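Local atomic coordinates of iota-carrageenase (Alteromonas sp., PDB entry 1H80), a protein that hydrolyses the 1,4-beta linkages within iota-carrageenan, a sulfated galactan of red algal cell walls, inverting the anomeric configuration. Residues S146-D152 / E180-N186; F204-E210 / D238-K244; I70-S74 / N105-F111. All blocks are in the same frame, centred on the assembly; numbering follows the deposited sequence.

Overall arrangement
All three contacts join successive turns of a right-handed parallel beta-helix, the fold of this glycoside hydrolase family 82 enzyme. Along the chain they run in series: interaction 3 closes before interaction 1 opens, and interaction 1 closes before interaction 2. Interactions 1 and 2 are neighbours, their centres about 10 Å apart, because strands 177-185 and 202-210 are adjacent; E180 and R205 form a salt bridge between them. Interaction 3 lies about 22 Å from interaction 1 and about 26 Å from interaction 2, centre to centre. Interactions 1 and 2 pair parallel strands beside chain bends at R181, N206 and N239; interaction 3, next to the bend at N110, relies mainly on side-chain bonds and water. Such turn-to-turn stacking builds the enzyme's elongated body.

Interaction 1: residues S146-D152 / E180-N186; sequences SNFTIDD and ERIKQNN
The amide of N147 stacks on the guanidinium of R181, their planes 27° apart, with OD1 over one face of the arginine. OD1 lies 3.3 Å from R181 NH2 at an angle too poor for a hydrogen bond; a water bridges the two atoms instead. On the buried face, F148 CG sits between its backbone N and carbonyl carbon (chi1 55°), laying the ring beside I182, whose CG1 packs over one ring face, 4.1 Å from the F148 centroid. I150 CD1 then meets I182 CG2 at 3.9 Å. Strand axes 4.6 Å apart and 8° from parallel identify neighbouring turns of the beta-helix, with inward hydrophobic residues stacked along its core. Backbone bonds maintain the register, among them the nearly straight N185 N to I150 O bond of 2.8 Å. On the other face, N185 ND2 donates in its amide plane to D151 OD1 at 3.0 Å, while S146 OG donates to the anti lone pair of E180 OE2. Further out, second-shell partners help to position these groups: carbonyls of G115 and G117 take N147 ND2, K125 pairs with D151 OD2, and R205 holds E180 OE1, while F120 packs against the F148 ring.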
loop_
_atom_site.group_PDB
_atom_site.type_symbol
_atom_site.label_atom_id
_atom_site.label_comp_id
_atom_site.label_asym_id
_atom_site.label_seq_id
_atom_site.Cartn_x
_atom_site.Cartn_y
_atom_site.Cartn_z
ATOM N N SER A 146 12.830 -3.308 -6.357
ATOM C CA SER A 146 12.794 -4.724 -6.018
ATOM C C SER A 146 13.690 -5.243 -4.913
ATOM O O SER A 146 14.749 -4.689 -4.662
ATOM C CB SER A 146 13.170 -5.482 -7.304
ATOM O OG SER A 146 13.430 -6.863 -7.118
ATOM N N ASN A 147 13.239 -6.320 -4.274
ATOM C CA ASN A 147 14.026 -7.056 -3.299
ATOM C C ASN A 147 14.613 -6.501 -2.004
ATOM O O ASN A 147 15.834 -6.336 -1.882
ATOM C CB ASN A 147 15.148 -7.700 -4.091
ATOM C CG ASN A 147 15.671 -8.959 -3.458
ATOM O OD1 ASN A 147 14.988 -9.608 -2.667
ATOM N ND2 ASN A 147 16.889 -9.340 -3.841
ATOM N N PHE A 148 13.754 -6.270 -1.021
ATOM C CA PHE A 148 14.213 -5.826 0.277
ATOM C C PHE A 148 13.117 -6.029 1.294
ATOM O O PHE A 148 11.958 -6.283 0.951
ATOM C CB PHE A 148 14.696 -4.371 0.231
ATOM C CG PHE A 148 13.691 -3.400 -0.308
ATOM C CD1 PHE A 148 12.795 -2.766 0.544
ATOM C CD2 PHE A 148 13.670 -3.082 -1.663
ATOM C CE1 PHE A 148 11.894 -1.821 0.056
ATOM C CE2 PHE A 148 12.770 -2.139 -2.164
ATOM C CZ PHE A 148 11.882 -1.506 -1.302
ATOM N N THR A 149 13.520 -5.981 2.553
ATOM C CA THR A 149 12.605 -6.157 3.661
ATOM C C THR A 149 12.552 -4.833 4.397
ATOM O O THR A 149 13.560 -4.137 4.512
ATOM C CB THR A 149 13.107 -7.251 4.623
ATOM O OG1 THR A 149 13.129 -8.512 3.940
ATOM C CG2 THR A 149 12.205 -7.352 5.845
ATOM N N ILE A 150 11.366 -4.483 4.869
ATOM C CA ILE A 150 11.184 -3.248 5.603
ATOM C C ILE A 150 10.758 -3.604 7.014
ATOM O O ILE A 150 9.678 -4.155 7.217
ATOM C CB ILE A 150 10.079 -2.382 4.972
ATOM C CG1 ILE A 150 10.413 -2.101 3.505
ATOM C CG2 ILE A 150 9.925 -1.084 5.758
ATOM C CD1 ILE A 150 9.259 -1.513 2.722
ATOM N N ASP A 151 11.624 -3.327 7.984
ATOM C CA ASP A 151 11.300 -3.575 9.382
ATOM C C ASP A 151 10.659 -2.285 9.869
ATOM O O ASP A 151 11.342 -1.340 10.271
ATOM C CB ASP A 151 12.561 -3.876 10.192
ATOM C CG ASP A 151 12.841 -5.361 10.308
ATOM O OD1 ASP A 151 12.229 -6.155 9.562
ATOM O OD2 ASP A 151 13.683 -5.732 11.149
ATOM N N ASP A 152 9.335 -2.251 9.807
ATOM C CA ASP A 152 8.572 -1.079 10.205
ATOM C C ASP A 152 8.394 -1.058 11.716
ATOM O O ASP A 152 8.751 -2.009 12.415
ATOM C CB ASP A 152 7.200 -1.121 9.526
ATOM C CG ASP A 152 6.579 0.251 9.354
ATOM O OD1 ASP A 152 7.010 1.214 10.022
ATOM O OD2 ASP A 152 5.637 0.356 8.541
ATOM N N GLU A 180 8.450 -5.150 -6.906
ATOM C CA GLU A 180 8.389 -6.549 -6.513
ATOM C C GLU A 180 9.335 -7.006 -5.433
ATOM O O GLU A 180 10.289 -6.320 -5.086
ATOM C CB GLU A 180 8.690 -7.415 -7.733
ATOM C CG GLU A 180 10.061 -7.069 -8.331
ATOM C CD GLU A 180 10.647 -8.159 -9.208
ATOM O OE1 GLU A 180 9.889 -8.817 -9.942
ATOM O OE2 GLU A 180 11.885 -8.340 -9.174
ATOM N N ARG A 181 9.057 -8.199 -4.918
ATOM C CA ARG A 181 9.879 -8.833 -3.896
ATOM C C ARG A 181 10.168 -7.948 -2.698
ATOM O O ARG A 181 11.322 -7.623 -2.414
ATOM C CB ARG A 181 11.195 -9.301 -4.519
ATOM C CG ARG A 181 11.007 -10.268 -5.673
ATOM C CD ARG A 181 12.339 -10.654 -6.279
ATOM N NE ARG A 181 13.178 -11.373 -5.326
ATOM C CZ ARG A 181 14.469 -11.629 -5.513
ATOM N NH1 ARG A 181 15.074 -11.218 -6.619
ATOM N NH2 ARG A 181 15.153 -12.297 -4.596
ATOM N N ILE A 182 9.115 -7.570 -1.988
ATOM C CA ILE A 182 9.270 -6.741 -0.813
ATOM C C ILE A 182 8.443 -7.337 0.307
ATOM O O ILE A 182 7.330 -7.811 0.091
ATOM C CB ILE A 182 8.811 -5.293 -1.074
ATOM C CG1 ILE A 182 9.639 -4.685 -2.211
ATOM C CG2 ILE A 182 8.986 -4.457 0.192
ATOM C CD1 ILE A 182 9.138 -3.331 -2.679
ATOM N N LYS A 183 9.017 -7.342 1.502
ATOM C CA LYS A 183 8.338 -7.855 2.679
ATOM C C LYS A 183 8.379 -6.739 3.699
ATOM O O LYS A 183 9.427 -6.134 3.913
ATOM C CB LYS A 183 9.068 -9.083 3.233
ATOM C CG LYS A 183 8.637 -9.500 4.641
ATOM C CD LYS A 183 7.167 -9.880 4.700
ATOM C CE LYS A 183 6.727 -10.176 6.129
ATOM N NZ LYS A 183 7.500 -11.308 6.723
ATOM N N GLN A 184 7.235 -6.447 4.306
ATOM C CA GLN A 184 7.169 -5.414 5.326
ATOM C C GLN A 184 6.719 -6.036 6.634
ATOM O O GLN A 184 5.718 -6.752 6.679
ATOM C CB GLN A 184 6.191 -4.309 4.928
ATOM C CG GLN A 184 6.129 -3.173 5.942
ATOM C CD GLN A 184 5.442 -1.941 5.392
ATOM O OE1 GLN A 184 5.489 -1.681 4.193
ATOM N NE2 GLN A 184 4.821 -1.162 6.269
ATOM N N ASN A 185 7.475 -5.776 7.694
ATOM C CA ASN A 185 7.130 -6.305 9.006
ATOM C C ASN A 185 6.600 -5.207 9.910
ATOM O O ASN A 185 7.040 -4.060 9.843
ATOM C CB ASN A 185 8.351 -6.938 9.677
ATOM C CG ASN A 185 8.870 -8.141 8.927
ATOM O OD1 ASN A 185 8.132 -9.089 8.667
ATOM N ND2 ASN A 185 10.149 -8.115 8.579
ATOM N N ASN A 186 5.639 -5.580 10.745
ATOM C CA ASN A 186 5.038 -4.684 11.724
ATOM C C ASN A 186 4.516 -3.351 11.191
ATOM O O ASN A 186 4.913 -2.281 11.653
ATOM C CB ASN A 186 6.042 -4.447 12.860
ATOM C CG ASN A 186 5.390 -3.864 14.097
ATOM O OD1 ASN A 186 4.214 -4.110 14.360
ATOM N ND2 ASN A 186 6.155 -3.100 14.872
HETATM O O HOH W 1 14.905 -12.344 -1.964
HETATM O O HOH W 2 8.871 -3.096 14.935
#

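Interaction 2: residues F204-E210 / D238-K244; sequences FRNLHSE and DNIRCSK
R241 CB lies over one face of the H208 imidazole, 4.2 Å from the ring centroid, while S243 OG approaches near the ring plane and bonds to H208 NE2 at 3.0 Å. The guanidinium of R241 is turned 67° from that ring; H208 CB and L207 O lie over a face of it, and N206 OD1 and a water occupy its edge. This water also reaches H208 ND1, linking ring and guanidinium on the side away from S243. With CG anti to the backbone N (chi1 179°), H208 extends its ring alongside the neighbouring strand to reach S243. R241 NH1 and NH2 both donate to N206 OD1, at 2.9 and 3.2 Å, the former from above the carbonyl plane and the latter nearly along the C=O bond. R241 NH1 additionally bonds N239 OD1, 2.8 Å away, so one arginine ties together the two corner asparagines, whose amide planes are nearly parallel. Beneath this polar face, L207 CB meets I240 CD1 at 4.1 Å in the beta-helix interior, where C242 is disulfide-bonded to C271. Strand axes 4.7 Å apart and 13° from parallel, joined by backbone bonds such as R241 N to L207 O, put these residues on consecutive turns. Two N-H groups converging on one oxygen, with NH1 shared with N239, should restrict rotation of the guanidinium, and the nearby positive charge would probably polarise the N206 carbonyl.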
loop_
_atom_site.group_PDB
_atom_site.type_symbol
_atom_site.label_atom_id
_atom_site.label_comp_id
_atom_site.label_asym_id
_atom_site.label_seq_id
_atom_site.Cartn_x
_atom_site.Cartn_y
_atom_site.Cartn_z
ATOM N N PHE A 204 2.796 -5.308 -9.830
ATOM C CA PHE A 204 3.109 -5.483 -8.410
ATOM C C PHE A 204 3.244 -6.988 -8.237
ATOM O O PHE A 204 2.318 -7.738 -8.549
ATOM C CB PHE A 204 1.964 -4.959 -7.543
ATOM C CG PHE A 204 1.776 -3.474 -7.628
ATOM C CD1 PHE A 204 2.601 -2.617 -6.906
ATOM C CD2 PHE A 204 0.783 -2.928 -8.432
ATOM C CE1 PHE A 204 2.440 -1.237 -6.983
ATOM C CE2 PHE A 204 0.611 -1.545 -8.517
ATOM C CZ PHE A 204 1.442 -0.699 -7.790
ATOM N N ARG A 205 4.386 -7.443 -7.742
ATOM C CA ARG A 205 4.591 -8.881 -7.620
ATOM C C ARG A 205 5.390 -9.308 -6.397
ATOM O O ARG A 205 6.373 -8.674 -6.034
ATOM C CB ARG A 205 5.278 -9.377 -8.898
ATOM C CG ARG A 205 5.625 -10.855 -8.947
ATOM C CD ARG A 205 6.132 -11.224 -10.347
ATOM N NE ARG A 205 7.325 -10.469 -10.728
ATOM C CZ ARG A 205 7.760 -10.338 -11.980
ATOM N NH1 ARG A 205 7.099 -10.908 -12.977
ATOM N NH2 ARG A 205 8.861 -9.647 -12.236
ATOM N N ASN A 206 4.949 -10.397 -5.773
ATOM C CA ASN A 206 5.616 -10.948 -4.601
ATOM C C ASN A 206 5.791 -9.885 -3.529
ATOM O O ASN A 206 6.909 -9.497 -3.183
ATOM C CB ASN A 206 6.978 -11.525 -4.992
ATOM C CG ASN A 206 7.566 -12.403 -3.907
ATOM O OD1 ASN A 206 7.040 -12.473 -2.796
ATOM N ND2 ASN A 206 8.667 -13.078 -4.224
ATOM N N LEU A 207 4.660 -9.419 -3.012
ATOM C CA LEU A 207 4.639 -8.398 -1.973
ATOM C C LEU A 207 3.939 -8.996 -0.766
ATOM O O LEU A 207 2.920 -9.668 -0.909
ATOM C CB LEU A 207 3.877 -7.172 -2.469
ATOM C CG LEU A 207 4.428 -6.540 -3.747
ATOM C CD1 LEU A 207 3.532 -5.377 -4.155
ATOM C CD2 LEU A 207 5.864 -6.065 -3.527
ATOM N N HIS A 208 4.489 -8.761 0.417
ATOM C CA HIS A 208 3.909 -9.309 1.634
ATOM C C HIS A 208 4.004 -8.271 2.740
ATOM O O HIS A 208 5.074 -7.726 2.996
ATOM C CB HIS A 208 4.675 -10.576 2.024
ATOM C CG HIS A 208 4.187 -11.235 3.277
ATOM N ND1 HIS A 208 4.786 -12.358 3.802
ATOM C CD2 HIS A 208 3.156 -10.937 4.105
ATOM C CE1 HIS A 208 4.150 -12.724 4.901
ATOM N NE2 HIS A 208 3.157 -11.877 5.107
ATOM N N SER A 209 2.876 -7.981 3.375
ATOM C CA SER A 209 2.869 -7.026 4.470
ATOM C C SER A 209 2.282 -7.671 5.711
ATOM O O SER A 209 1.250 -8.337 5.641
ATOM C CB SER A 209 2.051 -5.780 4.112
ATOM O OG SER A 209 2.020 -4.878 5.207
ATOM N N GLU A 210 2.969 -7.494 6.834
ATOM C CA GLU A 210 2.503 -8.002 8.114
ATOM C C GLU A 210 1.862 -6.779 8.753
ATOM O O GLU A 210 2.557 -5.846 9.153
ATOM C CB GLU A 210 3.674 -8.481 8.965
ATOM C CG GLU A 210 3.258 -8.911 10.362
ATOM C CD GLU A 210 4.443 -9.218 11.250
ATOM O OE1 GLU A 210 5.247 -8.297 11.516
ATOM O OE2 GLU A 210 4.570 -10.384 11.680
ATOM N N ASP A 238 0.562 -9.947 -8.812
ATOM C CA ASP A 238 0.730 -11.384 -8.693
ATOM C C ASP A 238 1.458 -11.717 -7.402
ATOM O O ASP A 238 2.466 -11.094 -7.069
ATOM C CB ASP A 238 1.520 -11.913 -9.890
ATOM C CG ASP A 238 1.767 -13.402 -9.813
ATOM O OD1 ASP A 238 0.792 -14.161 -9.615
ATOM O OD2 ASP A 238 2.936 -13.815 -9.963
ATOM N N ASN A 239 0.924 -12.695 -6.675
ATOM C CA ASN A 239 1.506 -13.140 -5.419
ATOM C C ASN A 239 1.574 -12.010 -4.394
ATOM O O ASN A 239 2.652 -11.514 -4.049
ATOM C CB ASN A 239 2.893 -13.726 -5.669
ATOM C CG ASN A 239 3.468 -14.394 -4.443
ATOM O OD1 ASN A 239 2.768 -14.602 -3.451
ATOM N ND2 ASN A 239 4.746 -14.744 -4.507
ATOM N N ILE A 240 0.400 -11.611 -3.918
ATOM C CA ILE A 240 0.274 -10.553 -2.926
ATOM C C ILE A 240 -0.192 -11.234 -1.651
ATOM O O ILE A 240 -1.185 -11.974 -1.654
ATOM C CB ILE A 240 -0.757 -9.502 -3.371
ATOM C CG1 ILE A 240 -0.438 -9.024 -4.795
ATOM C CG2 ILE A 240 -0.774 -8.348 -2.391
ATOM C CD1 ILE A 240 0.956 -8.430 -4.979
ATOM N N ARG A 241 0.514 -10.971 -0.556
ATOM C CA ARG A 241 0.205 -11.631 0.702
ATOM C C ARG A 241 0.057 -10.727 1.913
ATOM O O ARG A 241 0.685 -9.670 2.008
ATOM C CB ARG A 241 1.287 -12.677 0.984
ATOM C CG ARG A 241 1.614 -13.558 -0.218
ATOM C CD ARG A 241 2.613 -14.658 0.116
ATOM N NE ARG A 241 3.924 -14.153 0.529
ATOM C CZ ARG A 241 4.810 -13.585 -0.284
ATOM N NH1 ARG A 241 4.538 -13.433 -1.575
ATOM N NH2 ARG A 241 5.979 -13.174 0.193
ATOM N N CYS A 242 -0.792 -11.160 2.837
ATOM C CA CYS A 242 -1.044 -10.430 4.068
ATOM C C CYS A 242 -0.885 -11.389 5.253
ATOM O O CYS A 242 -1.127 -12.588 5.129
ATOM C CB CYS A 242 -2.474 -9.849 4.078
ATOM S SG CYS A 242 -2.960 -9.398 5.778
ATOM N N SER A 243 -0.442 -10.862 6.390
ATOM C CA SER A 243 -0.310 -11.656 7.607
ATOM C C SER A 243 -0.600 -10.721 8.772
ATOM O O SER A 243 -0.069 -9.613 8.835
ATOM C CB SER A 243 1.094 -12.268 7.736
ATOM O OG SER A 243 2.102 -11.280 7.811
ATOM N N LYS A 244 -1.472 -11.162 9.674
ATOM C CA LYS A 244 -1.851 -10.364 10.837
ATOM C C LYS A 244 -2.257 -8.943 10.463
ATOM O O LYS A 244 -1.926 -7.986 11.163
ATOM C CB LYS A 244 -0.698 -10.325 11.843
ATOM C CG LYS A 244 -0.260 -11.700 12.314
ATOM C CD LYS A 244 0.864 -11.591 13.335
ATOM C CE LYS A 244 1.313 -12.964 13.807
ATOM N NZ LYS A 244 2.415 -12.874 14.806
HETATM O O HOH W 3 4.242 -12.418 -12.728
HETATM O O HOH W 4 7.040 -13.714 2.883
HETATM O O HOH W 5 3.351 -12.326 10.315
#

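Interaction 3: residues I70-S74 / N105-F111; sequences IQMKS and NNIVRNF
Q71 reaches N105 with its amide oxygen: N105 ND2 donates to Q71 OE1 at 3.0 Å, in its own amide plane but from above the glutamine carbonyl plane. A water joins the same OE1 to N105 N, while E101 receives Q71 NE2. At M72 the backbone and side chain engage different residues. Its carbonyl oxygen accepts an almost straight bond from N106 ND2, 3.2 Å long at 177°, in the planes of both groups, and also touches V108 CG2. The methionine chain, bent at chi2 (-58°), brings SD to 3.5 Å from F111 CE1, an oblique Met-aromatic contact, while CB sits off-centre above the ring. F100 and V102 adjoin the buried M72, and F111 also touches V102. K73 points away, yet its CG packs against N106 ND2 and its carbonyl carbon against V108 CG1; its ammonium group bonds N47 of helix 39-50. S74 finishes the run by accepting R109 N through OG at 2.9 Å, and a water connects S74 N to I107 O. M72 and F111 thus pack with inward residues of strand 97-102, while the N106 amide and S74 OG tie side chain to backbone, an association of loop and strand segments at a corner of the parallel beta-helix.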
loop_
_atom_site.group_PDB
_atom_site.type_symbol
_atom_site.label_atom_id
_atom_site.label_comp_id
_atom_site.label_asym_id
_atom_site.label_seq_id
_atom_site.Cartn_x
_atom_site.Cartn_y
_atom_site.Cartn_z
ATOM N N ILE A 70 16.205 11.665 -0.484
ATOM C CA ILE A 70 17.039 11.481 -1.665
ATOM C C ILE A 70 16.203 11.692 -2.921
ATOM O O ILE A 70 15.088 11.185 -3.027
ATOM C CB ILE A 70 17.633 10.060 -1.699
ATOM C CG1 ILE A 70 18.386 9.776 -0.396
ATOM C CG2 ILE A 70 18.548 9.906 -2.905
ATOM C CD1 ILE A 70 19.550 10.706 -0.143
ATOM N N GLN A 71 16.746 12.448 -3.870
ATOM C CA GLN A 71 16.046 12.720 -5.119
ATOM C C GLN A 71 16.625 11.846 -6.219
ATOM O O GLN A 71 17.745 12.063 -6.667
ATOM C CB GLN A 71 16.196 14.192 -5.506
ATOM C CG GLN A 71 15.727 15.164 -4.435
ATOM C CD GLN A 71 14.256 15.016 -4.113
ATOM O OE1 GLN A 71 13.397 15.243 -4.967
ATOM N NE2 GLN A 71 13.954 14.634 -2.878
ATOM N N MET A 72 15.860 10.854 -6.654
ATOM C CA MET A 72 16.335 9.974 -7.710
ATOM C C MET A 72 16.317 10.708 -9.041
ATOM O O MET A 72 15.591 11.688 -9.214
ATOM C CB MET A 72 15.466 8.720 -7.767
ATOM C CG MET A 72 15.565 7.876 -6.499
ATOM S SD MET A 72 17.267 7.347 -6.163
ATOM C CE MET A 72 17.148 6.783 -4.464
ATOM N N LYS A 73 17.130 10.238 -9.979
ATOM C CA LYS A 73 17.216 10.859 -11.290
ATOM C C LYS A 73 17.265 9.823 -12.401
ATOM O O LYS A 73 17.525 8.645 -12.157
ATOM C CB LYS A 73 18.448 11.761 -11.363
ATOM C CG LYS A 73 18.314 13.033 -10.537
ATOM C CD LYS A 73 19.499 13.962 -10.743
ATOM C CE LYS A 73 19.219 15.343 -10.175
ATOM N NZ LYS A 73 18.788 15.278 -8.758
ATOM N N SER A 74 17.021 10.285 -13.620
ATOM C CA SER A 74 17.001 9.424 -14.792
ATOM C C SER A 74 18.277 8.647 -15.062
ATOM O O SER A 74 19.387 9.127 -14.827
ATOM C CB SER A 74 16.669 10.242 -16.038
ATOM O OG SER A 74 15.399 10.845 -15.925
ATOM N N ASN A 105 9.845 15.903 -7.477
ATOM C CA ASN A 105 10.245 17.269 -7.803
ATOM C C ASN A 105 10.950 17.394 -9.144
ATOM O O ASN A 105 11.516 18.441 -9.461
ATOM C CB ASN A 105 11.151 17.818 -6.704
ATOM C CG ASN A 105 10.481 17.809 -5.352
ATOM O OD1 ASN A 105 9.452 18.457 -5.153
ATOM N ND2 ASN A 105 11.056 17.071 -4.410
ATOM N N ASN A 106 10.928 16.324 -9.928
ATOM C CA ASN A 106 11.559 16.343 -11.238
ATOM C C ASN A 106 10.968 15.240 -12.104
ATOM O O ASN A 106 9.998 14.589 -11.718
ATOM C CB ASN A 106 13.071 16.161 -11.103
ATOM C CG ASN A 106 13.443 14.821 -10.508
ATOM O OD1 ASN A 106 12.579 14.085 -10.032
ATOM N ND2 ASN A 106 14.732 14.498 -10.524
ATOM N N ILE A 107 11.550 15.045 -13.278
ATOM C CA ILE A 107 11.078 14.029 -14.203
ATOM C C ILE A 107 12.118 12.925 -14.246
ATOM O O ILE A 107 13.287 13.183 -14.525
ATOM C CB ILE A 107 10.893 14.627 -15.609
ATOM C CG1 ILE A 107 9.927 15.813 -15.531
ATOM C CG2 ILE A 107 10.383 13.564 -16.566
ATOM C CD1 ILE A 107 9.783 16.586 -16.828
ATOM N N VAL A 108 11.694 11.698 -13.964
ATOM C CA VAL A 108 12.617 10.572 -13.964
ATOM C C VAL A 108 12.206 9.512 -14.971
ATOM O O VAL A 108 11.043 9.122 -15.040
ATOM C CB VAL A 108 12.689 9.918 -12.572
ATOM C CG1 VAL A 108 13.634 8.720 -12.603
ATOM C CG2 VAL A 108 13.154 10.937 -11.544
ATOM N N ARG A 109 13.176 9.051 -15.753
ATOM C CA ARG A 109 12.933 8.022 -16.752
ATOM C C ARG A 109 14.059 6.999 -16.668
ATOM O O ARG A 109 15.222 7.371 -16.515
ATOM C CB ARG A 109 12.911 8.638 -18.153
ATOM C CG ARG A 109 11.817 9.684 -18.382
ATOM C CD ARG A 109 10.425 9.062 -18.365
ATOM N NE ARG A 109 9.365 10.036 -18.640
ATOM C CZ ARG A 109 8.660 10.678 -17.710
ATOM N NH1 ARG A 109 8.887 10.466 -16.420
ATOM N NH2 ARG A 109 7.703 11.527 -18.074
ATOM N N ASN A 110 13.706 5.722 -16.759
ATOM C CA ASN A 110 14.684 4.631 -16.721
ATOM C C ASN A 110 15.414 4.614 -15.392
ATOM O O ASN A 110 16.561 5.054 -15.281
ATOM C CB ASN A 110 15.691 4.788 -17.857
ATOM C CG ASN A 110 15.027 5.101 -19.173
ATOM O OD1 ASN A 110 13.991 4.528 -19.512
ATOM N ND2 ASN A 110 15.621 6.016 -19.929
ATOM N N PHE A 111 14.748 4.070 -14.386
ATOM C CA PHE A 111 15.310 4.032 -13.052
ATOM C C PHE A 111 15.086 2.686 -12.386
ATOM O O PHE A 111 14.044 2.071 -12.565
ATOM C CB PHE A 111 14.644 5.126 -12.212
ATOM C CG PHE A 111 14.917 5.012 -10.748
ATOM C CD1 PHE A 111 16.125 5.441 -10.222
ATOM C CD2 PHE A 111 13.985 4.421 -9.899
ATOM C CE1 PHE A 111 16.407 5.284 -8.869
ATOM C CE2 PHE A 111 14.257 4.258 -8.543
ATOM C CZ PHE A 111 15.470 4.688 -8.030
HETATM O O HOH W 6 11.835 13.916 -6.564
HETATM O O HOH W 7 13.222 12.439 -8.397
HETATM O O HOH W 8 15.903 12.997 -13.568
#